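Local coordinates for N-terminal acetyltransferase B complex subunit MDM20 (PDB 5K04), which serves as the non-catalytic, probably scaffolding subunit of the NatB N-terminal acetyltransferase complex, which it forms together with NAT3, at residues Glu475-Glu478 against Ser479-Gly483; Gln641-Lys645 against Thr646-Lys650; Lys696-Gly699 against Lys700-Lys703. All coordinates share one frame; numbering follows the deposited sequence.

Overall arrangement
The three contacts follow one another along an almost wholly helical chain with no strands, whose family belongs to the TPR clan. Contact 1 lies within the long helix 456-485, where NAT3 packs on the chain. Contacts 2 and 3 come later, on the other side of the chain's centre, with centres about 53 Å from that of contact 1. Contact 2 joins helix 630-643 to helix 646-649, and contact 3 covers the entry to and the whole of helix 698-703. Their centres are about 12 Å apart, and T646 and L649 of contact 2 pack on F698 and F702 of contact 3. One contact thus serves the subunit interface, while the other two build the C-terminal helical region.

Contact 1: Glu475-Glu478 against Ser479-Gly483; sequences EIKE and SIIQG
S479 bonds back to E475, one helical turn earlier, through both its backbone and its side chain. OG stands beside its own backbone N (chi1 -59°), which lets it reach E475 O at 2.8 Å from above the carbonyl plane, while S479 N donates to the same oxygen at 2.9 Å. Two donors therefore grip one carbonyl, a common arrangement for a serine within a helix. The same hydroxyl is also hydrogen-bonded to S33 of the NAT3 chain.

Farther along the helix E478, itself exposed, pairs with Q482 four residues on. E478 sends CG away from its backbone N (chi1 -177°) and then bends at chi2, which turns the carboxylate toward the next turn. Q482 runs extended beyond CG, and its NE2 donates to the anti lone pair of E478 OE1 at 3.0 Å. Carboxylate and amide planes stand nearly perpendicular, and the N-H...OE1 angle is only 138°, a bent bond. Beneath this pair Q482 N donates to E478 O at 2.8 Å. I480 CG1 comes to 3.2 Å from I476 O, and I476 brings CD1 to S479 CB at 4.1 Å.

All this belongs to helix 456-485. I476 and I480 turn to helix 489-503, meeting F498, S499 and F495, and I481 touches the loop residue I121. E475, whose carboxylate bonds to N28 and S30 of the NAT3 chain, joins S479 and Q482 in placing this helix against the partner subunit.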
loop_
_atom_site.group_PDB
_atom_site.type_symbol
_atom_site.label_atom_id
_atom_site.label_comp_id
_atom_site.label_asym_id
_atom_site.label_seq_id
_atom_site.Cartn_x
_atom_site.Cartn_y
_atom_site.Cartn_z
ATOM N N GLU A 475 -9.824 -8.992 -6.657
ATOM C CA GLU A 475 -8.941 -10.073 -6.236
ATOM C C GLU A 475 -8.973 -10.265 -4.715
ATOM O O GLU A 475 -9.021 -11.405 -4.232
ATOM C CB GLU A 475 -7.518 -9.815 -6.747
ATOM C CG GLU A 475 -7.380 -10.001 -8.273
ATOM C CD GLU A 475 -5.951 -9.777 -8.815
ATOM O OE1 GLU A 475 -5.120 -9.127 -8.134
ATOM O OE2 GLU A 475 -5.668 -10.272 -9.926
ATOM N N ILE A 476 -8.991 -9.172 -3.937
ATOM C CA ILE A 476 -8.972 -9.333 -2.483
ATOM C C ILE A 476 -10.307 -9.865 -1.967
ATOM O O ILE A 476 -10.336 -10.685 -1.042
ATOM C CB ILE A 476 -8.565 -8.032 -1.771
ATOM C CG1 ILE A 476 -8.224 -8.376 -0.322
ATOM C CG2 ILE A 476 -9.656 -6.961 -1.817
ATOM C CD1 ILE A 476 -6.979 -9.210 -0.193
ATOM N N LYS A 477 -11.423 -9.452 -2.576
ATOM C CA LYS A 477 -12.713 -10.033 -2.214
ATOM C C LYS A 477 -12.679 -11.547 -2.365
ATOM O O LYS A 477 -13.045 -12.282 -1.439
ATOM C CB LYS A 477 -13.823 -9.416 -3.069
ATOM C CG LYS A 477 -15.216 -10.050 -2.911
ATOM C CD LYS A 477 -16.292 -9.002 -3.092
ATOM C CE LYS A 477 -17.699 -9.604 -3.060
ATOM N NZ LYS A 477 -17.926 -10.519 -4.213
ATOM N N GLU A 478 -12.220 -12.029 -3.528
ATOM C CA GLU A 478 -12.125 -13.472 -3.774
ATOM C C GLU A 478 -11.156 -14.150 -2.799
ATOM O O GLU A 478 -11.423 -15.249 -2.309
ATOM C CB GLU A 478 -11.698 -13.721 -5.226
ATOM C CG GLU A 478 -11.634 -15.205 -5.650
ATOM C CD GLU A 478 -13.004 -15.922 -5.691
ATOM O OE1 GLU A 478 -13.025 -17.157 -5.869
ATOM O OE2 GLU A 478 -14.049 -15.252 -5.553
ATOM N N SER A 479 -10.035 -13.493 -2.496
ATOM C CA SER A 479 -9.101 -13.997 -1.488
ATOM C C SER A 479 -9.786 -14.195 -0.133
ATOM O O SER A 479 -9.552 -15.202 0.549
ATOM C CB SER A 479 -7.920 -13.024 -1.364
ATOM O OG SER A 479 -7.259 -12.876 -2.611
ATOM N N ILE A 480 -10.634 -13.240 0.270
ATOM C CA ILE A 480 -11.374 -13.364 1.525
ATOM C C ILE A 480 -12.342 -14.543 1.480
ATOM O O ILE A 480 -12.486 -15.283 2.459
ATOM C CB ILE A 480 -12.109 -12.047 1.836
ATOM C CG1 ILE A 480 -11.096 -10.926 2.100
ATOM C CG2 ILE A 480 -13.050 -12.241 3.013
ATOM C CD1 ILE A 480 -11.722 -9.562 2.257
ATOM N N ILE A 481 -13.005 -14.745 0.342
ATOM C CA ILE A 481 -13.960 -15.845 0.208
ATOM C C ILE A 481 -13.238 -17.181 0.267
ATOM O O ILE A 481 -13.657 -18.111 0.969
ATOM C CB ILE A 481 -14.766 -15.694 -1.099
ATOM C CG1 ILE A 481 -15.727 -14.502 -1.008
ATOM C CG2 ILE A 481 -15.525 -16.973 -1.442
ATOM C CD1 ILE A 481 -16.577 -14.283 -2.262
ATOM N N GLN A 482 -12.140 -17.293 -0.476
ATOM C CA GLN A 482 -11.366 -18.532 -0.504
ATOM C C GLN A 482 -10.666 -18.775 0.824
ATOM O O GLN A 482 -10.549 -19.922 1.272
ATOM C CB GLN A 482 -10.338 -18.475 -1.635
ATOM C CG GLN A 482 -10.920 -18.488 -3.030
ATOM C CD GLN A 482 -9.861 -18.226 -4.092
ATOM O OE1 GLN A 482 -8.678 -18.048 -3.781
ATOM N NE2 GLN A 482 -10.282 -18.198 -5.356
ATOM N N GLY A 483 -10.161 -17.711 1.449
ATOM C CA GLY A 483 -9.530 -17.874 2.747
ATOM C C GLY A 483 -10.494 -18.405 3.792
ATOM O O GLY A 483 -10.110 -19.201 4.644
#

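Contact 2: Gln641-Lys645 against Thr646-Lys650; sequences QKNLK and TDKLK
L649 lies against the backbone of N643 and K645 where helix 630-643 stops and the short helix 646-649 starts, a tight link between two helices, with an inverse gamma turn centred on L644. L649 CG sits 3.3 Å from K645 O and 3.5 Å from N643 O, so the leucine branch point covers two carbonyl oxygens of the turn. Both leucines then reach the same hydrophobic layer, L649 CD1 lying 4.4 Å from L644 CD2.

K645 occupies the N-cap position, and its carbonyl opens the new helix by accepting twice. L649 N approaches K645 O in the carbonyl plane at 2.9 Å, the i to i+4 bond of the first turn. K648 N reaches K645 O at 2.9 Å as well, but from above that plane, with a more bent N-H to acceptor angle of 136°.

K648 folds back over the end of the preceding helix. Its CG stands beside the backbone N (chi1 -65°), and a bend at chi2 carries the chain across the N643 side chain, with K648 CG 3.6 Å from K642 O. These are contacts of aliphatic carbons with oxygens; the ammonium end leads away.

Farther out, N643 ND2 is hydrogen-bonded to Y639 O one turn back, which probably sets how its amide is turned. L644 packs on L616, F672, L691 and V695, and L649 on F609, L612, L669 and F698. T646 packs on F698 and F702 of helix 698-703.

On the other branch of that amide, N643 OD1 lies 3.5 Å from K648 CG.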
loop_
_atom_site.group_PDB
_atom_site.type_symbol
_atom_site.label_atom_id
_atom_site.label_comp_id
_atom_site.label_asym_id
_atom_site.label_seq_id
_atom_site.Cartn_x
_atom_site.Cartn_y
_atom_site.Cartn_z
ATOM N N GLN A 641 -17.170 38.087 -9.250
ATOM C CA GLN A 641 -16.943 39.165 -10.205
ATOM C C GLN A 641 -15.706 39.985 -9.841
ATOM O O GLN A 641 -14.919 40.359 -10.717
ATOM C CB GLN A 641 -18.195 40.046 -10.271
ATOM C CG GLN A 641 -18.111 41.234 -11.215
ATOM C CD GLN A 641 -19.487 41.757 -11.620
ATOM O OE1 GLN A 641 -20.491 41.496 -10.952
ATOM N NE2 GLN A 641 -19.536 42.487 -12.728
ATOM N N LYS A 642 -15.515 40.268 -8.549
ATOM C CA LYS A 642 -14.400 41.105 -8.131
ATOM C C LYS A 642 -13.059 40.397 -8.313
ATOM O O LYS A 642 -12.040 41.058 -8.542
ATOM C CB LYS A 642 -14.589 41.513 -6.669
ATOM C CG LYS A 642 -14.853 42.991 -6.438
ATOM C CD LYS A 642 -16.265 43.433 -6.854
ATOM C CE LYS A 642 -16.456 44.947 -6.656
ATOM N NZ LYS A 642 -17.752 45.466 -7.200
ATOM N N ASN A 643 -13.038 39.061 -8.233
ATOM C CA ASN A 643 -11.798 38.307 -8.121
ATOM C C ASN A 643 -11.466 37.444 -9.335
ATOM O O ASN A 643 -10.349 36.921 -9.410
ATOM C CB ASN A 643 -11.849 37.432 -6.862
ATOM C CG ASN A 643 -11.731 38.255 -5.570
ATOM O OD1 ASN A 643 -10.757 38.986 -5.363
ATOM N ND2 ASN A 643 -12.744 38.150 -4.710
ATOM N N LEU A 644 -12.393 37.272 -10.281
ATOM C CA LEU A 644 -12.076 36.618 -11.556
ATOM C C LEU A 644 -11.408 37.646 -12.474
ATOM O O LEU A 644 -11.971 38.140 -13.456
ATOM C CB LEU A 644 -13.322 36.014 -12.181
ATOM C CG LEU A 644 -13.764 34.672 -11.599
ATOM C CD1 LEU A 644 -14.787 33.994 -12.510
ATOM C CD2 LEU A 644 -12.555 33.801 -11.400
ATOM N N LYS A 645 -10.184 37.992 -12.091
ATOM C CA LYS A 645 -9.356 38.989 -12.749
ATOM C C LYS A 645 -7.909 38.603 -12.492
ATOM O O LYS A 645 -7.567 38.221 -11.368
ATOM C CB LYS A 645 -9.606 40.396 -12.195
ATOM C CG LYS A 645 -10.997 40.972 -12.398
ATOM C CD LYS A 645 -11.052 42.373 -11.825
ATOM C CE LYS A 645 -12.406 43.032 -12.064
ATOM N NZ LYS A 645 -12.574 44.294 -11.253
ATOM N N THR A 646 -7.058 38.726 -13.519
ATOM C CA THR A 646 -5.652 38.365 -13.335
ATOM C C THR A 646 -4.997 39.189 -12.235
ATOM O O THR A 646 -4.152 38.673 -11.495
ATOM C CB THR A 646 -4.868 38.522 -14.640
ATOM O OG1 THR A 646 -4.859 39.896 -15.029
ATOM C CG2 THR A 646 -5.537 37.717 -15.697
ATOM N N ASP A 647 -5.385 40.463 -12.104
ATOM C CA ASP A 647 -4.839 41.298 -11.038
ATOM C C ASP A 647 -5.096 40.706 -9.659
ATOM O O ASP A 647 -4.323 40.954 -8.733
ATOM C CB ASP A 647 -5.415 42.708 -11.133
ATOM C CG ASP A 647 -4.762 43.522 -12.237
ATOM O OD1 ASP A 647 -3.591 43.227 -12.574
ATOM O OD2 ASP A 647 -5.412 44.459 -12.759
ATOM N N LYS A 648 -6.163 39.915 -9.504
ATOM C CA LYS A 648 -6.391 39.210 -8.246
ATOM C C LYS A 648 -5.780 37.818 -8.244
ATOM O O LYS A 648 -5.302 37.349 -7.202
ATOM C CB LYS A 648 -7.892 39.103 -7.954
ATOM C CG LYS A 648 -8.587 40.439 -7.715
ATOM C CD LYS A 648 -8.032 41.125 -6.479
ATOM C CE LYS A 648 -8.735 42.439 -6.205
ATOM N NZ LYS A 648 -8.308 42.979 -4.883
ATOM N N LEU A 649 -5.804 37.138 -9.393
ATOM C CA LEU A 649 -5.386 35.744 -9.461
ATOM C C LEU A 649 -3.876 35.572 -9.594
ATOM O O LEU A 649 -3.396 34.457 -9.403
ATOM C CB LEU A 649 -6.099 35.052 -10.626
ATOM C CG LEU A 649 -7.624 34.991 -10.496
ATOM C CD1 LEU A 649 -8.255 34.550 -11.805
ATOM C CD2 LEU A 649 -8.047 34.066 -9.357
ATOM N N LYS A 650 -3.136 36.646 -9.916
ATOM C CA LYS A 650 -1.671 36.652 -9.970
ATOM C C LYS A 650 -1.023 36.094 -8.713
ATOM O O LYS A 650 0.137 35.673 -8.759
ATOM C CB LYS A 650 -1.129 38.074 -10.137
ATOM C CG LYS A 650 -1.128 38.631 -11.517
ATOM C CD LYS A 650 -0.525 40.037 -11.524
ATOM C CE LYS A 650 -1.146 40.924 -10.444
ATOM N NZ LYS A 650 -0.743 42.377 -10.563
#

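Contact 3: Lys696-Gly699 against Lys700-Lys703; sequences KPFG and KEFK
E701 folds back along P697 at the first turn of helix 698-703, a short helix that is entered through a proline. E701 N donates to P697 O at 2.8 Å, nearly straight on to the carbonyl. From there the side chain can be followed outward. E701 CB lies 3.3 Å from P697 O, and E701 CG, set beside the backbone N (chi1 -74°), comes to 3.2 Å from that same oxygen. Extended beyond CG, the chain carries E701 CD alongside the proline ring, 3.7 Å from P697 CB. At the tip OE2 is nearest P697 CB, while OE1, still close to P697 CG, lies at the edge of the F698 ring, near its plane, and also takes a weak hydrogen bond from T646 OG1.

One residue on, F702 N makes the next i to i+4 bond, to F698 O, which also lies at the edge of the F702 ring, near its plane. Both phenylalanines pack on helices 661-682 and 646-649. K703 CG comes to 3.0 Å from G699 O, and K703 NZ is hydrogen-bonded to N748 OD1.

A single water joins the start of the helix to the residue before the proline: it donates to K696 O and accepts from K700 N, both at 2.8 Å.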
loop_
_atom_site.group_PDB
_atom_site.type_symbol
_atom_site.label_atom_id
_atom_site.label_comp_id
_atom_site.label_asym_id
_atom_site.label_seq_id
_atom_site.Cartn_x
_atom_site.Cartn_y
_atom_site.Cartn_z
ATOM N N LYS A 696 -12.355 35.227 -20.298
ATOM C CA LYS A 696 -11.858 35.305 -21.673
ATOM C C LYS A 696 -10.437 35.856 -21.812
ATOM O O LYS A 696 -9.648 35.265 -22.565
ATOM C CB LYS A 696 -12.846 36.126 -22.514
ATOM C CG LYS A 696 -13.857 35.284 -23.273
ATOM C CD LYS A 696 -13.136 34.193 -24.061
ATOM C CE LYS A 696 -14.099 33.289 -24.831
ATOM N NZ LYS A 696 -13.367 32.202 -25.553
ATOM N N PRO A 697 -10.044 36.957 -21.159
ATOM C CA PRO A 697 -8.699 37.505 -21.396
ATOM C C PRO A 697 -7.587 36.870 -20.571
ATOM O O PRO A 697 -6.435 37.308 -20.693
ATOM C CB PRO A 697 -8.867 38.985 -21.025
ATOM C CG PRO A 697 -9.888 38.963 -19.948
ATOM C CD PRO A 697 -10.852 37.863 -20.314
ATOM N N PHE A 698 -7.894 35.861 -19.747
ATOM C CA PHE A 698 -6.886 35.278 -18.861
ATOM C C PHE A 698 -5.681 34.780 -19.647
ATOM O O PHE A 698 -4.529 35.032 -19.272
ATOM C CB PHE A 698 -7.490 34.124 -18.046
ATOM C CG PHE A 698 -8.372 34.568 -16.905
ATOM C CD1 PHE A 698 -8.617 35.911 -16.667
ATOM C CD2 PHE A 698 -8.952 33.640 -16.070
ATOM C CE1 PHE A 698 -9.418 36.304 -15.611
ATOM C CE2 PHE A 698 -9.750 34.025 -15.019
ATOM C CZ PHE A 698 -9.980 35.356 -14.790
ATOM N N GLY A 699 -5.934 34.042 -20.732
ATOM C CA GLY A 699 -4.837 33.462 -21.490
ATOM C C GLY A 699 -3.903 34.522 -22.034
ATOM O O GLY A 699 -2.684 34.436 -21.865
ATOM N N LYS A 700 -4.470 35.558 -22.664
ATOM C CA LYS A 700 -3.654 36.685 -23.105
ATOM C C LYS A 700 -2.930 37.336 -21.930
ATOM O O LYS A 700 -1.731 37.631 -22.010
ATOM C CB LYS A 700 -4.527 37.711 -23.827
ATOM C CG LYS A 700 -3.806 38.995 -24.169
ATOM C CD LYS A 700 -4.718 39.961 -24.910
ATOM C CE LYS A 700 -3.929 41.130 -25.502
ATOM N NZ LYS A 700 -4.806 42.110 -26.226
ATOM N N GLU A 701 -3.641 37.550 -20.821
ATOM C CA GLU A 701 -3.066 38.321 -19.723
ATOM C C GLU A 701 -1.953 37.547 -19.016
ATOM O O GLU A 701 -0.958 38.152 -18.594
ATOM C CB GLU A 701 -4.182 38.764 -18.765
ATOM C CG GLU A 701 -5.033 39.916 -19.365
ATOM C CD GLU A 701 -6.357 40.177 -18.642
ATOM O OE1 GLU A 701 -6.710 39.428 -17.715
ATOM O OE2 GLU A 701 -7.060 41.143 -19.008
ATOM N N PHE A 702 -2.077 36.215 -18.916
ATOM C CA PHE A 702 -1.026 35.429 -18.264
ATOM C C PHE A 702 0.188 35.238 -19.180
ATOM O O PHE A 702 1.332 35.256 -18.712
ATOM C CB PHE A 702 -1.587 34.074 -17.776
ATOM C CG PHE A 702 -2.240 34.148 -16.407
ATOM C CD1 PHE A 702 -3.563 34.577 -16.262
ATOM C CD2 PHE A 702 -1.521 33.841 -15.266
ATOM C CE1 PHE A 702 -4.159 34.681 -14.994
ATOM C CE2 PHE A 702 -2.106 33.938 -13.992
ATOM C CZ PHE A 702 -3.431 34.354 -13.856
ATOM N N LYS A 703 -0.041 35.077 -20.483
ATOM C CA LYS A 703 1.067 35.041 -21.436
ATOM C C LYS A 703 1.933 36.291 -21.339
ATOM O O LYS A 703 3.165 36.199 -21.345
ATOM C CB LYS A 703 0.534 34.872 -22.851
ATOM C CG LYS A 703 -0.069 33.492 -23.094
ATOM C CD LYS A 703 -0.869 33.429 -24.389
ATOM C CE LYS A 703 -1.431 32.019 -24.583
ATOM N NZ LYS A 703 -2.214 31.894 -25.840
HETATM O O HOH W 1 -7.073 35.768 -23.624
#